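Local coordinates for protein type-iv like competence pilin ttha1218 (Thermus thermophilus, PDB 5G25) that probably serves as a pilin-like subunit of the type IV pilus machinery for DNA uptake in natural competence, this construct being its soluble part, at residues A[68-73]-A[83-88]. Numbering follows the deposited sequence.
Sequences VRAFQV and ETVVYR
F71 N donates to V86 O at 2.8 Å, and V86 N returns a bond to F71 O with an N-H...O angle of 169°, the reciprocal pair that defines a hydrogen-bonded position of the antiparallel strands. V73 and T84 form the next such pair, and beyond the strand end R88 N reaches R69 O at 3.0 Å. There R69 and A70 together face C52 of strand 43-54, a classic beta bulge. R88 folds back along its chain: its CD lies 3.7 Å from F71 CE2, V68 CG1 packs centrally on one guanidinium face, and NH2 makes a weak bond to V68 O. Cutting R88 back to an alanine would probably leave the F71 ring and V68 without this cover and V68 O without its weak donor, although the backbone bond could persist. V73 CG2 meets V86 CG2 at 4.0 Å on the face with F71, where helices 11-24 and 30-33 pack. On the other face V85 CG1 lies over the outer part of one Y87 ring face and touches A70 CB at 4.1 Å. With chi1 at 175°, Q72 points CG away from its backbone N, and the extended chain brings NE2 within a weak 3.1 Å bond of E83 OE2; E83 OE1 pairs with R81. The hairpin of the pilin sheet thus rests on backbone bonds and apolar packing, with weak polar side-chain links at its margins.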
ATOM      1  N   VAL A  68      10.203   4.142  -9.834  1.00 58.43           N
ATOM      2  CA  VAL A  68       9.124   3.843  -8.937  1.00 55.48           C
ATOM      3  C   VAL A  68       8.057   4.884  -9.236  1.00 55.50           C
ATOM      4  O   VAL A  68       8.234   6.056  -8.940  1.00 54.33           O
ATOM      5  CB  VAL A  68       9.597   3.890  -7.472  1.00 55.69           C
ATOM      6  CG1 VAL A  68       8.442   3.650  -6.521  1.00 51.11           C
ATOM      7  CG2 VAL A  68      10.686   2.850  -7.241  1.00 60.36           C
ATOM      8  N   ARG A  69       6.976   4.465  -9.886  1.00 51.77           N
ATOM      9  CA  ARG A  69       5.894   5.387 -10.206  1.00 54.62           C
ATOM     10  C   ARG A  69       4.624   5.086  -9.419  1.00 51.39           C
ATOM     11  O   ARG A  69       3.679   5.861  -9.474  1.00 44.19           O
ATOM     12  CB  ARG A  69       5.613   5.413 -11.713  1.00 56.18           C
ATOM     13  CG  ARG A  69       6.802   5.894 -12.551  1.00 68.07           C
ATOM     14  CD  ARG A  69       6.441   7.034 -13.502  1.00 77.04           C
ATOM     15  NE  ARG A  69       5.395   6.662 -14.459  1.00 87.66           N
ATOM     16  CZ  ARG A  69       4.925   7.444 -15.432  1.00 90.96           C
ATOM     17  NH1 ARG A  69       5.394   8.673 -15.615  1.00 91.03           N
ATOM     18  NH2 ARG A  69       3.973   6.988 -16.239  1.00 98.67           N
ATOM     19  N   ALA A  70       4.612   3.973  -8.687  1.00 44.87           N
ATOM     20  CA  ALA A  70       3.467   3.601  -7.884  1.00 45.66           C
ATOM     21  C   ALA A  70       3.900   2.535  -6.908  1.00 43.81           C
ATOM     22  O   ALA A  70       4.975   1.964  -7.066  1.00 44.79           O
ATOM     23  CB  ALA A  70       2.351   3.077  -8.769  1.00 39.71           C
ATOM     24  N   PHE A  71       3.064   2.272  -5.903  1.00 42.09           N
ATOM     25  CA  PHE A  71       3.304   1.169  -4.966  1.00 47.11           C
ATOM     26  C   PHE A  71       2.105   0.251  -4.968  1.00 46.31           C
ATOM     27  O   PHE A  71       0.973   0.712  -4.894  1.00 41.50           O
ATOM     28  CB  PHE A  71       3.483   1.661  -3.528  1.00 43.54           C
ATOM     29  CG  PHE A  71       4.733   2.436  -3.298  1.00 48.58           C
ATOM     30  CD1 PHE A  71       5.949   1.767  -3.102  1.00 45.57           C
ATOM     31  CD2 PHE A  71       4.712   3.825  -3.251  1.00 46.04           C
ATOM     32  CE1 PHE A  71       7.108   2.470  -2.892  1.00 46.57           C
ATOM     33  CE2 PHE A  71       5.879   4.528  -3.012  1.00 41.53           C
ATOM     34  CZ  PHE A  71       7.076   3.851  -2.857  1.00 47.04           C
ATOM     35  N   GLN A  72       2.377  -1.050  -5.014  1.00 42.96           N
ATOM     36  CA  GLN A  72       1.383  -2.076  -4.708  1.00 45.06           C
ATOM     37  C   GLN A  72       1.404  -2.312  -3.189  1.00 43.85           C
ATOM     38  O   GLN A  72       2.411  -2.739  -2.605  1.00 52.48           O
ATOM     39  CB  GLN A  72       1.708  -3.354  -5.485  1.00 44.28           C
ATOM     40  CG  GLN A  72       0.818  -4.536  -5.178  1.00 50.73           C
ATOM     41  CD  GLN A  72       1.460  -5.876  -5.591  1.00 63.97           C
ATOM     42  OE1 GLN A  72       2.519  -5.927  -6.240  1.00 61.72           O
ATOM     43  NE2 GLN A  72       0.817  -6.962  -5.207  1.00 70.75           N
ATOM     44  N   VAL A  73       0.298  -1.992  -2.544  1.00 47.58           N
ATOM     45  CA  VAL A  73       0.225  -2.014  -1.101  1.00 44.43           C
ATOM     46  C   VAL A  73      -0.648  -3.183  -0.704  1.00 44.49           C
ATOM     47  O   VAL A  73      -1.770  -3.310  -1.198  1.00 38.94           O
ATOM     48  CB  VAL A  73      -0.381  -0.698  -0.577  1.00 48.37           C
ATOM     49  CG1 VAL A  73      -0.423  -0.683   0.942  1.00 43.69           C
ATOM     50  CG2 VAL A  73       0.405   0.497  -1.088  1.00 46.39           C
ATOM     51  N   GLU A  83      -5.627  -5.273  -0.864  1.00 49.09           N
ATOM     52  CA  GLU A  83      -4.585  -4.836  -1.772  1.00 53.40           C
ATOM     53  C   GLU A  83      -5.089  -3.709  -2.664  1.00 57.18           C
ATOM     54  O   GLU A  83      -6.235  -3.726  -3.120  1.00 62.39           O
ATOM     55  CB  GLU A  83      -4.112  -6.018  -2.602  1.00 57.64           C
ATOM     56  CG  GLU A  83      -3.161  -5.639  -3.717  1.00 62.89           C
ATOM     57  CD  GLU A  83      -2.644  -6.843  -4.482  1.00 68.60           C
ATOM     58  OE1 GLU A  83      -2.609  -7.961  -3.909  1.00 68.96           O
ATOM     59  OE2 GLU A  83      -2.254  -6.666  -5.658  1.00 70.05           O
ATOM     60  N   THR A  84      -4.243  -2.713  -2.879  1.00 57.27           N
ATOM     61  CA  THR A  84      -4.553  -1.655  -3.810  1.00 56.67           C
ATOM     62  C   THR A  84      -3.265  -1.137  -4.451  1.00 59.60           C
ATOM     63  O   THR A  84      -2.178  -1.674  -4.208  1.00 52.57           O
ATOM     64  CB  THR A  84      -5.366  -0.524  -3.131  1.00 63.96           C
ATOM     65  OG1 THR A  84      -6.066   0.233  -4.122  1.00 71.89           O
ATOM     66  CG2 THR A  84      -4.481   0.399  -2.328  1.00 56.21           C
ATOM     67  N   VAL A  85      -3.405  -0.127  -5.307  1.00 57.56           N
ATOM     68  CA  VAL A  85      -2.266   0.520  -5.948  1.00 49.06           C
ATOM     69  C   VAL A  85      -2.369   1.985  -5.606  1.00 52.79           C
ATOM     70  O   VAL A  85      -3.442   2.589  -5.724  1.00 47.09           O
ATOM     71  CB  VAL A  85      -2.261   0.314  -7.477  1.00 53.08           C
ATOM     72  CG1 VAL A  85      -1.143   1.115  -8.143  1.00 55.39           C
ATOM     73  CG2 VAL A  85      -2.104  -1.175  -7.799  1.00 61.16           C
ATOM     74  N   VAL A  86      -1.266   2.533  -5.112  1.00 39.38           N
ATOM     75  CA  VAL A  86      -1.190   3.934  -4.844  1.00 47.56           C
ATOM     76  C   VAL A  86      -0.260   4.521  -5.887  1.00 48.45           C
ATOM     77  O   VAL A  86       0.860   4.074  -6.019  1.00 39.75           O
ATOM     78  CB  VAL A  86      -0.686   4.212  -3.429  1.00 43.73           C
ATOM     79  CG1 VAL A  86      -0.562   5.706  -3.193  1.00 44.01           C
ATOM     80  CG2 VAL A  86      -1.644   3.594  -2.436  1.00 45.29           C
ATOM     81  N   TYR A  87      -0.750   5.502  -6.641  1.00 46.68           N
ATOM     82  CA  TYR A  87       0.050   6.122  -7.690  1.00 48.41           C
ATOM     83  C   TYR A  87       0.797   7.270  -7.086  1.00 47.07           C
ATOM     84  O   TYR A  87       0.313   7.931  -6.179  1.00 46.53           O
ATOM     85  CB  TYR A  87      -0.821   6.590  -8.871  1.00 56.76           C
ATOM     86  CG  TYR A  87      -1.442   5.439  -9.629  1.00 51.76           C
ATOM     87  CD1 TYR A  87      -2.656   4.893  -9.226  1.00 46.60           C
ATOM     88  CD2 TYR A  87      -0.798   4.877 -10.734  1.00 55.63           C
ATOM     89  CE1 TYR A  87      -3.216   3.818  -9.897  1.00 47.12           C
ATOM     90  CE2 TYR A  87      -1.358   3.808 -11.424  1.00 51.50           C
ATOM     91  CZ  TYR A  87      -2.557   3.271 -10.995  1.00 52.01           C
ATOM     92  OH  TYR A  87      -3.109   2.193 -11.667  1.00 53.96           O
ATOM     93  N   ARG A  88       2.009   7.489  -7.562  1.00 46.82           N
ATOM     94  CA  ARG A  88       2.768   8.601  -7.093  1.00 55.30           C
ATOM     95  C   ARG A  88       2.544   9.809  -7.998  1.00 63.20           C
ATOM     96  O   ARG A  88       2.299   9.651  -9.189  1.00 60.98           O
ATOM     97  CB  ARG A  88       4.239   8.224  -6.983  1.00 62.39           C
ATOM     98  CG  ARG A  88       4.479   7.207  -5.866  1.00 71.42           C
ATOM     99  CD  ARG A  88       5.686   7.580  -5.021  1.00 72.24           C
ATOM    100  NE  ARG A  88       6.856   7.751  -5.861  1.00 64.96           N
ATOM    101  CZ  ARG A  88       8.108   7.653  -5.438  1.00 68.32           C
ATOM    102  NH1 ARG A  88       8.388   7.406  -4.169  1.00 63.09           N
ATOM    103  NH2 ARG A  88       9.085   7.809  -6.306  1.00 70.64           N
TER